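Local coordinates for putative acyl-[acyl-carrier-protein]--UDP-N-acetylglucosamine O-acyltransferase (Bacteroides fragilis, PDB 4R36) that probably transfers an acyl chain from acyl carrier protein to UDP-N-acetylglucosamine, as a trimeric acyltransferase of the LpxA family, at residues Val136-Ile147 against Met154-Ile165. Sequence-based numbering, arbitrary orientation.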
ATOM      1  N   VAL A 136       5.167   4.225  -9.943  1.00 15.79           N
ATOM      2  CA  VAL A 136       6.346   4.843 -10.588  1.00 14.39           C
ATOM      3  C   VAL A 136       6.048   6.312 -10.912  1.00 16.96           C
ATOM      4  O   VAL A 136       5.178   6.591 -11.726  1.00 15.67           O
ATOM      5  CB  VAL A 136       6.700   4.101 -11.880  1.00 16.04           C
ATOM      6  CG1 VAL A 136       7.983   4.656 -12.487  1.00 16.58           C
ATOM      7  CG2 VAL A 136       6.887   2.620 -11.654  1.00 16.28           C
ATOM      8  N   ALA A 137       6.723   7.213 -10.190  1.00 14.80           N
ATOM      9  CA  ALA A 137       6.409   8.597 -10.238  1.00 15.87           C
ATOM     10  C   ALA A 137       7.015   9.226 -11.467  1.00 16.33           C
ATOM     11  O   ALA A 137       7.864   8.636 -12.142  1.00 15.78           O
ATOM     12  CB  ALA A 137       6.881   9.304  -9.003  1.00 13.85           C
ATOM     13  N   HIS A 138       6.522  10.432 -11.737  1.00 16.74           N
ATOM     14  CA  HIS A 138       7.054  11.254 -12.836  1.00 18.16           C
ATOM     15  C   HIS A 138       8.577  11.270 -12.944  1.00 15.96           C
ATOM     16  O   HIS A 138       9.292  11.404 -11.948  1.00 15.07           O
ATOM     17  CB  HIS A 138       6.570  12.677 -12.661  1.00 17.15           C
ATOM     18  CG  HIS A 138       7.135  13.372 -11.463  1.00 17.40           C
ATOM     19  ND1 HIS A 138       8.256  14.166 -11.533  1.00 20.12           N
ATOM     20  CD2 HIS A 138       6.660  13.495 -10.196  1.00 18.29           C
ATOM     21  CE1 HIS A 138       8.504  14.694 -10.346  1.00 19.39           C
ATOM     22  NE2 HIS A 138       7.542  14.311  -9.520  1.00 21.17           N
ATOM     23  N   ASP A 139       9.070  11.060 -14.163  1.00 16.81           N
ATOM     24  CA  ASP A 139      10.529  11.188 -14.508  1.00 16.12           C
ATOM     25  C   ASP A 139      11.423  10.100 -13.894  1.00 17.39           C
ATOM     26  O   ASP A 139      12.649  10.161 -14.048  1.00 18.03           O
ATOM     27  CB  ASP A 139      11.106  12.560 -14.227  1.00 17.21           C
ATOM     28  CG  ASP A 139      10.195  13.690 -14.747  1.00 19.13           C
ATOM     29  OD1 ASP A 139       9.968  13.717 -15.951  1.00 18.59           O
ATOM     30  OD2 ASP A 139       9.656  14.474 -13.960  1.00 17.98           O
ATOM     31  N   ALA A 140      10.811   9.099 -13.235  1.00 15.98           N
ATOM     32  CA  ALA A 140      11.558   7.994 -12.720  1.00 15.06           C
ATOM     33  C   ALA A 140      12.120   7.154 -13.851  1.00 15.39           C
ATOM     34  O   ALA A 140      11.643   7.197 -15.000  1.00 15.13           O
ATOM     35  CB  ALA A 140      10.666   7.132 -11.860  1.00 15.16           C
ATOM     36  N   LEU A 141      13.200   6.464 -13.554  1.00 14.66           N
ATOM     37  CA  LEU A 141      13.892   5.602 -14.478  1.00 14.92           C
ATOM     38  C   LEU A 141      14.112   4.224 -13.818  1.00 16.87           C
ATOM     39  O   LEU A 141      14.807   4.160 -12.806  1.00 17.12           O
ATOM     40  CB  LEU A 141      15.265   6.169 -14.863  1.00 15.22           C
ATOM     41  CG  LEU A 141      16.089   5.215 -15.765  1.00 15.12           C
ATOM     42  CD1 LEU A 141      15.468   4.978 -17.118  1.00 17.15           C
ATOM     43  CD2 LEU A 141      17.538   5.743 -15.916  1.00 16.55           C
ATOM     44  N   ILE A 142      13.544   3.178 -14.413  1.00 15.69           N
ATOM     45  CA  ILE A 142      13.817   1.796 -14.060  1.00 16.53           C
ATOM     46  C   ILE A 142      14.541   1.161 -15.214  1.00 16.36           C
ATOM     47  O   ILE A 142      14.128   1.333 -16.375  1.00 16.51           O
ATOM     48  CB  ILE A 142      12.531   1.024 -13.723  1.00 15.55           C
ATOM     49  CG1 ILE A 142      11.846   1.709 -12.532  1.00 19.93           C
ATOM     50  CG2 ILE A 142      12.803  -0.417 -13.422  1.00 16.16           C
ATOM     51  CD1 ILE A 142      10.563   1.005 -12.075  1.00 19.91           C
ATOM     52  N   GLY A 143      15.612   0.425 -14.912  1.00 15.83           N
ATOM     53  CA  GLY A 143      16.360  -0.322 -15.954  1.00 17.41           C
ATOM     54  C   GLY A 143      15.700  -1.634 -16.373  1.00 17.33           C
ATOM     55  O   GLY A 143      14.471  -1.662 -16.676  1.00 16.28           O
ATOM     56  N   ASN A 144      16.512  -2.693 -16.400  1.00 17.20           N
ATOM     57  CA  ASN A 144      16.137  -3.987 -16.955  1.00 16.67           C
ATOM     58  C   ASN A 144      16.318  -5.044 -15.958  1.00 16.29           C
ATOM     59  O   ASN A 144      17.223  -4.982 -15.085  1.00 17.04           O
ATOM     60  CB  ASN A 144      17.012  -4.341 -18.168  1.00 17.82           C
ATOM     61  CG  ASN A 144      17.083  -3.216 -19.149  1.00 19.51           C
ATOM     62  OD1 ASN A 144      16.058  -2.722 -19.674  1.00 18.42           O
ATOM     63  ND2 ASN A 144      18.297  -2.793 -19.442  1.00 22.25           N
ATOM     64  N   GLY A 145      15.474  -6.054 -16.043  1.00 17.06           N
ATOM     65  CA  GLY A 145      15.687  -7.233 -15.210  1.00 17.82           C
ATOM     66  C   GLY A 145      15.380  -7.069 -13.709  1.00 17.55           C
ATOM     67  O   GLY A 145      15.820  -7.882 -12.911  1.00 16.71           O
ATOM     68  N   CYS A 146      14.614  -6.068 -13.350  1.00 17.06           N
ATOM     69  CA  CYS A 146      14.298  -5.725 -11.944  1.00 16.97           C
ATOM     70  C   CYS A 146      13.016  -6.399 -11.503  1.00 16.47           C
ATOM     71  O   CYS A 146      12.113  -6.703 -12.291  1.00 16.81           O
ATOM     72  CB  CYS A 146      14.154  -4.189 -11.762  1.00 19.20           C
ATOM     73  SG  CYS A 146      15.648  -3.256 -12.127  1.00 19.52           S
ATOM     74  N   ILE A 147      12.929  -6.654 -10.224  1.00 17.56           N
ATOM     75  CA  ILE A 147      11.700  -7.105  -9.596  1.00 16.87           C
ATOM     76  C   ILE A 147      11.386  -6.105  -8.512  1.00 16.61           C
ATOM     77  O   ILE A 147      12.275  -5.821  -7.635  1.00 16.77           O
ATOM     78  CB  ILE A 147      11.934  -8.487  -8.959  1.00 20.01           C
ATOM     79  CG1 ILE A 147      12.296  -9.530 -10.056  1.00 23.34           C
ATOM     80  CG2 ILE A 147      10.701  -8.884  -8.204  1.00 19.84           C
ATOM     81  CD1 ILE A 147      12.631 -10.905  -9.506  1.00 27.48           C
ATOM     82  N   MET A 154       8.037   4.417  -5.820  1.00 16.07           N
ATOM     83  CA  MET A 154       9.216   5.097  -6.351  1.00 17.14           C
ATOM     84  C   MET A 154       8.883   6.529  -6.680  1.00 18.16           C
ATOM     85  O   MET A 154       8.032   6.796  -7.547  1.00 16.99           O
ATOM     86  CB  MET A 154       9.724   4.334  -7.549  1.00 18.80           C
ATOM     87  CG  MET A 154      10.456   3.032  -7.068  1.00 22.63           C
ATOM     88  SD  MET A 154      10.578   1.897  -8.393  1.00 26.58           S
ATOM     89  CE  MET A 154       8.866   1.284  -8.466  1.00 24.64           C
ATOM     90  N   ALA A 155       9.479   7.448  -5.925  1.00 16.98           N
ATOM     91  CA  ALA A 155       9.152   8.853  -5.992  1.00 16.61           C
ATOM     92  C   ALA A 155       9.808   9.497  -7.253  1.00 16.05           C
ATOM     93  O   ALA A 155      10.413   8.831  -8.110  1.00 16.11           O
ATOM     94  CB  ALA A 155       9.578   9.556  -4.699  1.00 18.76           C
ATOM     95  N   GLY A 156       9.602  10.804  -7.388  1.00 16.56           N
ATOM     96  CA  GLY A 156      10.022  11.526  -8.566  1.00 18.58           C
ATOM     97  C   GLY A 156      11.502  11.391  -8.871  1.00 17.11           C
ATOM     98  O   GLY A 156      12.319  11.460  -7.944  1.00 17.45           O
ATOM     99  N   GLU A 157      11.812  11.183 -10.142  1.00 16.65           N
ATOM    100  CA  GLU A 157      13.171  11.263 -10.647  1.00 18.08           C
ATOM    101  C   GLU A 157      14.153  10.297  -9.973  1.00 18.84           C
ATOM    102  O   GLU A 157      15.350  10.560  -9.918  1.00 17.53           O
ATOM    103  CB  GLU A 157      13.725  12.729 -10.540  1.00 20.43           C
ATOM    104  CG  GLU A 157      12.926  13.745 -11.342  1.00 23.29           C
ATOM    105  CD  GLU A 157      13.333  15.198 -11.202  1.00 28.18           C
ATOM    106  OE1 GLU A 157      14.377  15.566 -11.784  1.00 25.89           O
ATOM    107  OE2 GLU A 157      12.560  15.970 -10.557  1.00 28.68           O
ATOM    108  N   ILE A 158      13.676   9.156  -9.531  1.00 16.82           N
ATOM    109  CA  ILE A 158      14.547   8.113  -9.046  1.00 16.34           C
ATOM    110  C   ILE A 158      15.164   7.340 -10.205  1.00 16.40           C
ATOM    111  O   ILE A 158      14.772   7.488 -11.380  1.00 15.51           O
ATOM    112  CB  ILE A 158      13.816   7.128  -8.102  1.00 18.07           C
ATOM    113  CG1 ILE A 158      12.674   6.381  -8.785  1.00 16.60           C
ATOM    114  CG2 ILE A 158      13.334   7.877  -6.868  1.00 18.67           C
ATOM    115  CD1 ILE A 158      12.995   5.108  -9.571  1.00 18.14           C
ATOM    116  N   ILE A 159      16.202   6.582  -9.881  1.00 15.04           N
ATOM    117  CA  ILE A 159      16.858   5.727 -10.802  1.00 14.20           C
ATOM    118  C   ILE A 159      17.072   4.350 -10.191  1.00 14.92           C
ATOM    119  O   ILE A 159      17.624   4.207  -9.095  1.00 14.72           O
ATOM    120  CB  ILE A 159      18.212   6.285 -11.269  1.00 16.26           C
ATOM    121  CG1 ILE A 159      18.007   7.631 -11.992  1.00 17.37           C
ATOM    122  CG2 ILE A 159      18.986   5.257 -12.161  1.00 17.16           C
ATOM    123  CD1 ILE A 159      19.369   8.299 -12.270  1.00 19.12           C
ATOM    124  N   ILE A 160      16.676   3.314 -10.923  1.00 15.51           N
ATOM    125  CA  ILE A 160      16.936   1.942 -10.506  1.00 16.13           C
ATOM    126  C   ILE A 160      17.782   1.311 -11.631  1.00 15.90           C
ATOM    127  O   ILE A 160      17.373   1.282 -12.800  1.00 18.43           O
ATOM    128  CB  ILE A 160      15.686   1.074 -10.303  1.00 16.02           C
ATOM    129  CG1 ILE A 160      14.553   1.690  -9.497  1.00 18.40           C
ATOM    130  CG2 ILE A 160      16.036  -0.376  -9.881  1.00 15.79           C
ATOM    131  CD1 ILE A 160      14.790   1.993  -8.113  1.00 20.55           C
ATOM    132  N   ASP A 161      18.950   0.828 -11.239  1.00 16.47           N
ATOM    133  CA  ASP A 161      19.887   0.167 -12.169  1.00 16.50           C
ATOM    134  C   ASP A 161      19.416  -1.273 -12.452  1.00 17.87           C
ATOM    135  O   ASP A 161      18.553  -1.804 -11.771  1.00 20.67           O
ATOM    136  CB  ASP A 161      21.315   0.143 -11.624  1.00 15.43           C
ATOM    137  CG  ASP A 161      21.963   1.510 -11.516  1.00 16.64           C
ATOM    138  OD1 ASP A 161      21.325   2.592 -11.684  1.00 16.75           O
ATOM    139  OD2 ASP A 161      23.184   1.555 -11.149  1.00 17.48           O
ATOM    140  N   ASP A 162      20.039  -1.934 -13.406  1.00 17.97           N
ATOM    141  CA  ASP A 162      19.602  -3.267 -13.765  1.00 18.54           C
ATOM    142  C   ASP A 162      19.698  -4.307 -12.668  1.00 19.38           C
ATOM    143  O   ASP A 162      20.626  -4.327 -11.833  1.00 18.79           O
ATOM    144  CB  ASP A 162      20.418  -3.740 -14.955  1.00 20.28           C
ATOM    145  CG  ASP A 162      20.147  -2.908 -16.222  1.00 22.13           C
ATOM    146  OD1 ASP A 162      19.243  -1.993 -16.256  1.00 19.71           O
ATOM    147  OD2 ASP A 162      20.946  -3.087 -17.192  1.00 29.82           O
ATOM    148  N   ASN A 163      18.809  -5.262 -12.725  1.00 16.32           N
ATOM    149  CA  ASN A 163      18.873  -6.465 -11.892  1.00 19.73           C
ATOM    150  C   ASN A 163      18.629  -6.298 -10.385  1.00 19.75           C
ATOM    151  O   ASN A 163      19.067  -7.107  -9.596  1.00 18.86           O
ATOM    152  CB  ASN A 163      20.159  -7.279 -12.131  1.00 22.90           C
ATOM    153  CG  ASN A 163      20.481  -7.460 -13.591  1.00 24.11           C
ATOM    154  OD1 ASN A 163      21.514  -7.031 -14.077  1.00 27.89           O
ATOM    155  ND2 ASN A 163      19.556  -8.027 -14.287  1.00 22.76           N
ATOM    156  N   ALA A 164      17.921  -5.265  -9.984  1.00 16.92           N
ATOM    157  CA  ALA A 164      17.687  -5.016  -8.596  1.00 18.19           C
ATOM    158  C   ALA A 164      16.462  -5.809  -8.175  1.00 19.93           C
ATOM    159  O   ALA A 164      15.600  -6.080  -8.992  1.00 18.64           O
ATOM    160  CB  ALA A 164      17.424  -3.511  -8.378  1.00 20.72           C
ATOM    161  N   ILE A 165      16.433  -6.217  -6.924  1.00 16.99           N
ATOM    162  CA  ILE A 165      15.287  -6.829  -6.319  1.00 18.61           C
ATOM    163  C   ILE A 165      14.838  -6.002  -5.138  1.00 18.58           C
ATOM    164  O   ILE A 165      15.571  -5.827  -4.177  1.00 20.82           O
ATOM    165  CB  ILE A 165      15.526  -8.276  -5.889  1.00 21.62           C
ATOM    166  CG1 ILE A 165      15.866  -9.097  -7.133  1.00 25.07           C
ATOM    167  CG2 ILE A 165      14.275  -8.821  -5.210  1.00 23.19           C
ATOM    168  CD1 ILE A 165      16.137 -10.545  -6.846  1.00 31.79           C
TER
HETATM  169  O   HOH W   1      15.230   9.488 -13.260  1.00 17.57           O
HETATM  170  O   HOH W   2      15.923  -8.761 -10.435  1.00 24.23           O
HETATM  171  O   HOH W   3      17.516  -9.775 -13.576  1.00 27.78           O
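Asn144 meets Asp162 where both coils turn a corner. The backbone N of Asn144 donates to Asp162 OD1 at 2.8 Å, coming from above the carboxylate plane, while Asn144 ND2 gives Asp162 OD2 only a weak bond of 3.5 Å. Asn144 CG lies beside its own backbone N (chi1 -49°), which brings the amide alongside the carboxylate, the two planes 47° apart; Asn144 OD1 accepts from Asn126 N on the preceding coil. The turn is completed by Asn163 N, which donates to Asn144 O at 2.9 Å, and by a water joining Asn163 ND2 to Gly145 O.

Between the corners three backbone bonds run along and just beyond the parallel strands 141-142 and 159-160: Leu141 N to Ile158 O, Ile160 N to Leu141 O, and Gly143 N to Ile160 O. A second water donates to both Asp139 O and Ile158 O, so Ile158 O accepts twice. These are successive coils of the left-handed beta-helix built from hexapeptide repeats. Inside the coils, Ile142 CD1 reaches Met154 SD at 3.8 Å, the two side chains crossing at about a right angle, while Ile142 and Ile160 run side by side. Cys146 SG packs against Ile160 CG2.

At the corner before these strands, matching type II turns stack, and Glu157 N donates to His138 O at 3.1 Å. Gly156 CA lies over one face of the His138 imidazole, offset toward its rim, in a CH-pi contact. His138, which binds UDP-N-acetylglucosamine in another structure of this protein, donates from ND1 to Asp139 OD2 at 2.8 Å, nearly straight (173°) and within the ring plane. Thr116 OG1 also bonds to Asp139 OD2, and Gly120 N to OD1, so both carboxylate oxygens are engaged and the imidazole's partner is held in position.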